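Transferrin (Manduca sexta, PDB 6WB6) binds a single ferric ion per molecule together with a carbonate anion and serves as a secreted iron-transport protein of the insect. Local coordinates at residues 29-34 against 51-56; 5-10 against 309-314. All blocks are in the same frame, centred on the assembly; numbering follows the deposited sequence.

Contact 1 (29-34 against 51-56)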
loop_
_atom_site.group_PDB
_atom_site.type_symbol
_atom_site.label_atom_id
_atom_site.label_comp_id
_atom_site.label_asym_id
_atom_site.label_seq_id
_atom_site.Cartn_x
_atom_site.Cartn_y
_atom_site.Cartn_z
ATOM N N VAL A 29 -30.823 -23.232 -3.991
ATOM C CA VAL A 29 -29.783 -23.180 -2.972
ATOM C C VAL A 29 -29.949 -21.897 -2.160
ATOM O O VAL A 29 -30.092 -20.805 -2.726
ATOM C CB VAL A 29 -28.389 -23.261 -3.630
ATOM C CG1 VAL A 29 -27.316 -23.148 -2.602
ATOM C CG2 VAL A 29 -28.218 -24.580 -4.405
ATOM N N ALA A 30 -29.981 -22.021 -0.833
ATOM C CA ALA A 30 -29.946 -20.874 0.063
ATOM C C ALA A 30 -28.497 -20.484 0.340
ATOM O O ALA A 30 -27.730 -21.287 0.879
ATOM C CB ALA A 30 -30.654 -21.190 1.385
ATOM N N LEU A 31 -28.129 -19.258 -0.016
ATOM C CA LEU A 31 -26.856 -18.672 0.379
ATOM C C LEU A 31 -27.075 -17.675 1.505
ATOM O O LEU A 31 -28.087 -16.976 1.540
ATOM C CB LEU A 31 -26.193 -17.946 -0.785
ATOM C CG LEU A 31 -25.622 -18.758 -1.943
ATOM C CD1 LEU A 31 -25.596 -17.829 -3.109
ATOM C CD2 LEU A 31 -24.248 -19.271 -1.614
ATOM N N GLU A 32 -26.110 -17.589 2.412
ATOM C CA GLU A 32 -26.123 -16.541 3.415
ATOM C C GLU A 32 -24.817 -15.779 3.363
ATOM O O GLU A 32 -23.756 -16.339 3.076
ATOM C CB GLU A 32 -26.311 -17.040 4.855
ATOM C CG GLU A 32 -26.465 -18.501 5.029
ATOM C CD GLU A 32 -26.643 -18.878 6.512
ATOM O OE1 GLU A 32 -26.436 -18.003 7.382
ATOM O OE2 GLU A 32 -26.988 -20.042 6.812
ATOM N N CYS A 33 -24.917 -14.502 3.673
ATOM C CA CYS A 33 -23.773 -13.615 3.749
ATOM C C CYS A 33 -23.222 -13.660 5.179
ATOM O O CYS A 33 -23.967 -13.436 6.139
ATOM C CB CYS A 33 -24.225 -12.214 3.346
ATOM S SG CYS A 33 -24.992 -12.163 1.656
ATOM N N VAL A 34 -21.942 -13.988 5.322
ATOM C CA VAL A 34 -21.223 -13.897 6.590
ATOM C C VAL A 34 -20.203 -12.772 6.456
ATOM O O VAL A 34 -19.282 -12.882 5.637
ATOM C CB VAL A 34 -20.525 -15.217 6.949
ATOM C CG1 VAL A 34 -19.878 -15.138 8.358
ATOM C CG2 VAL A 34 -21.482 -16.368 6.839
ATOM N N ALA A 51 -18.148 -19.830 7.806
ATOM C CA ALA A 51 -18.547 -19.622 6.430
ATOM C C ALA A 51 -18.184 -20.897 5.718
ATOM O O ALA A 51 -17.454 -21.734 6.258
ATOM C CB ALA A 51 -17.864 -18.401 5.807
ATOM N N ASP A 52 -18.702 -21.056 4.508
ATOM C CA ASP A 52 -18.447 -22.264 3.746
ATOM C C ASP A 52 -17.538 -22.029 2.555
ATOM O O ASP A 52 -16.832 -22.954 2.159
ATOM C CB ASP A 52 -19.768 -22.881 3.264
ATOM C CG ASP A 52 -20.691 -23.244 4.433
ATOM O OD1 ASP A 52 -20.229 -23.958 5.341
ATOM O OD2 ASP A 52 -21.851 -22.809 4.442
ATOM N N PHE A 53 -17.511 -20.815 2.003
ATOM C CA PHE A 53 -16.642 -20.532 0.870
ATOM C C PHE A 53 -16.466 -19.034 0.711
ATOM O O PHE A 53 -17.213 -18.217 1.270
ATOM C CB PHE A 53 -17.194 -21.131 -0.425
ATOM C CG PHE A 53 -18.458 -20.450 -0.923
ATOM C CD1 PHE A 53 -19.610 -20.429 -0.148
ATOM C CD2 PHE A 53 -18.484 -19.852 -2.190
ATOM C CE1 PHE A 53 -20.788 -19.813 -0.621
ATOM C CE2 PHE A 53 -19.629 -19.243 -2.684
ATOM C CZ PHE A 53 -20.785 -19.205 -1.919
ATOM N N VAL A 54 -15.476 -18.692 -0.106
ATOM C CA VAL A 54 -15.085 -17.312 -0.334
ATOM C C VAL A 54 -14.299 -17.239 -1.639
ATOM O O VAL A 54 -13.570 -18.180 -1.979
ATOM C CB VAL A 54 -14.267 -16.786 0.856
ATOM C CG1 VAL A 54 -12.936 -17.555 0.957
ATOM C CG2 VAL A 54 -14.064 -15.295 0.739
ATOM N N PRO A 55 -14.440 -16.167 -2.409
ATOM C CA PRO A 55 -13.596 -15.988 -3.593
ATOM C C PRO A 55 -12.149 -15.684 -3.213
ATOM O O PRO A 55 -11.874 -14.978 -2.244
ATOM C CB PRO A 55 -14.251 -14.795 -4.304
ATOM C CG PRO A 55 -14.917 -14.043 -3.182
ATOM C CD PRO A 55 -15.456 -15.104 -2.298
ATOM N N VAL A 56 -11.223 -16.205 -4.004
ATOM C CA VAL A 56 -9.800 -16.107 -3.709
ATOM C C VAL A 56 -9.034 -15.841 -4.999
ATOM O O VAL A 56 -9.330 -16.434 -6.042
ATOM C CB VAL A 56 -9.272 -17.400 -3.048
ATOM C CG1 VAL A 56 -9.653 -17.488 -1.554
ATOM C CG2 VAL A 56 -9.778 -18.597 -3.808
#
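L31 and F53 make the closer of the two apolar touches between 29-34 and 51-56. The leucine lies with CG beside its own backbone N (chi1 -71°), and its CD2 methyl comes to the outer edge of the phenyl ring, near the ring plane. CD2 of L31 stands 3.5 Å from CZ of F53 and 3.6 Å from CE1 of F53, so the methyl abuts the rim of the ring and does not lie over a face. The two side chains cross at about a right angle. CG of F53 sits between its backbone N and carbonyl carbon (chi1 69°), which sends the far end of the phenyl toward the leucine. L289 of helix 286-300 packs against both residues, and L7 of strand 5-10 also touches F53. Further along, C33 is tied to C17 by a disulfide. V34 then points its CB toward 51-56, with 4.3 Å between V34 CG2 and A51 CB. No hydrogen bond joins the two segments directly. Strand 5-10 bridges them, its backbone pairing with 30-34 and, at K6, with D52 and F53; the D52 carboxylate adds a salt bridge to K6 and a hydrogen bond to H279. The contact thus sets strand 53-56 of the antiparallel sheet beside the N-lobe's first beta-alpha-beta unit, parallel strands 5-10 and 31-36 with helix 14-21 between them in the chain.

Contact 2 (5-10 against 309-314)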
loop_
_atom_site.group_PDB
_atom_site.type_symbol
_atom_site.label_atom_id
_atom_site.label_comp_id
_atom_site.label_asym_id
_atom_site.label_seq_id
_atom_site.Cartn_x
_atom_site.Cartn_y
_atom_site.Cartn_z
ATOM N N TYR A 5 -25.389 -22.487 2.357
ATOM C CA TYR A 5 -24.013 -22.265 1.934
ATOM C C TYR A 5 -23.628 -20.851 2.338
ATOM O O TYR A 5 -24.202 -19.873 1.848
ATOM C CB TYR A 5 -23.837 -22.456 0.435
ATOM C CG TYR A 5 -24.037 -23.866 -0.063
ATOM C CD1 TYR A 5 -23.031 -24.818 0.029
ATOM C CD2 TYR A 5 -25.213 -24.226 -0.662
ATOM C CE1 TYR A 5 -23.216 -26.101 -0.471
ATOM C CE2 TYR A 5 -25.423 -25.500 -1.155
ATOM C CZ TYR A 5 -24.419 -26.431 -1.064
ATOM O OH TYR A 5 -24.634 -27.689 -1.566
ATOM N N LYS A 6 -22.675 -20.747 3.252
ATOM C CA LYS A 6 -22.330 -19.473 3.848
ATOM C C LYS A 6 -21.208 -18.867 3.026
ATOM O O LYS A 6 -20.147 -19.478 2.854
ATOM C CB LYS A 6 -21.950 -19.659 5.319
ATOM C CG LYS A 6 -23.167 -19.847 6.214
ATOM C CD LYS A 6 -22.806 -20.302 7.645
ATOM C CE LYS A 6 -22.436 -21.781 7.670
ATOM N NZ LYS A 6 -23.432 -22.697 6.980
ATOM N N LEU A 7 -21.449 -17.684 2.507
ATOM C CA LEU A 7 -20.473 -16.973 1.689
ATOM C C LEU A 7 -19.870 -15.872 2.537
ATOM O O LEU A 7 -20.595 -14.989 3.012
ATOM C CB LEU A 7 -21.106 -16.357 0.448
ATOM C CG LEU A 7 -20.203 -15.375 -0.305
ATOM C CD1 LEU A 7 -18.932 -16.073 -0.757
ATOM C CD2 LEU A 7 -20.936 -14.803 -1.515
ATOM N N CYS A 8 -18.557 -15.910 2.717
ATOM C CA CYS A 8 -17.929 -14.847 3.475
ATOM C C CYS A 8 -17.716 -13.660 2.557
ATOM O O CYS A 8 -17.538 -13.808 1.348
ATOM C CB CYS A 8 -16.624 -15.314 4.106
ATOM S SG CYS A 8 -15.936 -14.121 5.210
ATOM N N VAL A 9 -17.789 -12.473 3.138
ATOM C CA VAL A 9 -17.844 -11.242 2.361
ATOM C C VAL A 9 -17.228 -10.157 3.236
ATOM O O VAL A 9 -17.604 -10.018 4.410
ATOM C CB VAL A 9 -19.290 -10.920 1.944
ATOM C CG1 VAL A 9 -20.191 -10.823 3.159
ATOM C CG2 VAL A 9 -19.353 -9.647 1.171
ATOM N N PRO A 10 -16.259 -9.395 2.742
ATOM C CA PRO A 10 -15.814 -8.215 3.490
ATOM C C PRO A 10 -17.006 -7.399 3.963
ATOM O O PRO A 10 -17.949 -7.149 3.206
ATOM C CB PRO A 10 -14.956 -7.461 2.472
ATOM C CG PRO A 10 -14.352 -8.580 1.665
ATOM C CD PRO A 10 -15.436 -9.631 1.549
ATOM N N THR A 309 -18.312 -8.292 -8.669
ATOM C CA THR A 309 -16.885 -8.196 -8.385
ATOM C C THR A 309 -16.577 -8.152 -6.894
ATOM O O THR A 309 -15.674 -8.849 -6.433
ATOM C CB THR A 309 -16.299 -6.951 -9.061
ATOM O OG1 THR A 309 -16.983 -5.783 -8.596
ATOM C CG2 THR A 309 -16.469 -7.025 -10.571
ATOM N N LYS A 310 -17.317 -7.363 -6.128
ATOM C CA LYS A 310 -16.986 -7.152 -4.726
ATOM C C LYS A 310 -17.349 -8.349 -3.851
ATOM O O LYS A 310 -16.716 -8.581 -2.815
ATOM C CB LYS A 310 -17.703 -5.898 -4.227
ATOM C CG LYS A 310 -16.942 -4.597 -4.458
ATOM C CD LYS A 310 -16.851 -4.215 -5.919
ATOM C CE LYS A 310 -15.562 -3.448 -6.218
ATOM N NZ LYS A 310 -15.480 -3.034 -7.652
ATOM N N VAL A 311 -18.361 -9.115 -4.237
ATOM C CA VAL A 311 -18.840 -10.233 -3.443
ATOM C C VAL A 311 -18.424 -11.557 -4.059
ATOM O O VAL A 311 -17.787 -12.375 -3.404
ATOM C CB VAL A 311 -20.375 -10.159 -3.249
ATOM C CG1 VAL A 311 -20.846 -11.322 -2.447
ATOM C CG2 VAL A 311 -20.752 -8.872 -2.571
ATOM N N LEU A 312 -18.756 -11.779 -5.327
ATOM C CA LEU A 312 -18.445 -13.067 -5.938
ATOM C C LEU A 312 -17.013 -13.159 -6.437
ATOM O O LEU A 312 -16.538 -14.272 -6.676
ATOM C CB LEU A 312 -19.400 -13.375 -7.090
ATOM C CG LEU A 312 -20.753 -13.999 -6.729
ATOM C CD1 LEU A 312 -21.373 -14.610 -7.989
ATOM C CD2 LEU A 312 -20.662 -15.059 -5.666
ATOM N N GLY A 313 -16.297 -12.043 -6.534
ATOM C CA GLY A 313 -14.939 -12.097 -7.034
ATOM C C GLY A 313 -14.864 -12.447 -8.501
ATOM O O GLY A 313 -13.933 -13.137 -8.913
ATOM N N LEU A 314 -15.868 -12.040 -9.292
ATOM C CA LEU A 314 -15.804 -12.120 -10.742
ATOM C C LEU A 314 -15.277 -10.792 -11.273
ATOM O O LEU A 314 -15.020 -9.862 -10.512
ATOM C CB LEU A 314 -17.172 -12.398 -11.349
ATOM C CG LEU A 314 -17.926 -13.585 -10.782
ATOM C CD1 LEU A 314 -19.395 -13.395 -11.037
ATOM C CD2 LEU A 314 -17.413 -14.861 -11.396
HETATM O O HOH W 1 -16.638 -12.279 -0.840
#
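L7 leads the approach of strand 5-10 to V311 of helix 306-311 and L312 just after it. Its CB points toward that segment, and CG lies opposite the backbone N (chi1 169°), carrying the branch outward from the strand. Of the two methyls at the tip, CD2 makes the contacts: L7 CD2 is 3.6 Å from V311 CG1, and the same L7 CD2 is 4.2 Å from L312 CD2. The leucine runs obliquely past V311 but nearly perpendicular to L312, whose CB points away from the strand although its end turns back. Two residues on, V9 repeats the approach more loosely, its CG2 lying 4.1 Å from CG2 of V311; V311 thus gives CG1 to L7 and CG2 to V9. One water spans the segments, donating to C8 O at 2.8 Å and to V311 O at 2.8 Å, and so supplies both backbone carbonyls with a hydrogen bond where no direct one joins the segments. The contact packs the helix 306-311 region against the first strand of the N-lobe, where helix 14-21 completes the buried apolar cluster, with M20 on L7 and L312, M14 on V9 and C17 on V311, while L296 of helix 286-300 packs against L312.

Contacts 1 and 2 have centres about 7 Å apart and belong to one continuous region of the N-lobe. Strands 5-10 and 31-36 are parallel neighbours in a two-stranded sheet, where E32 O lies 2.7 Å from L7 N and V34 N 2.9 Å from L7 O, both probable hydrogen bonds. Strand 53-56 and V311 also meet, through P55 CG and V311 O. Along the chain, 29-34 and 51-56 both fall between 5-10 and 309-314. Contact 1 is local, with 16 residues between its segments, whereas contact 2 spans 298 and brings 309-314 back onto the first strand, 5-10, joining early and late parts of this lobe.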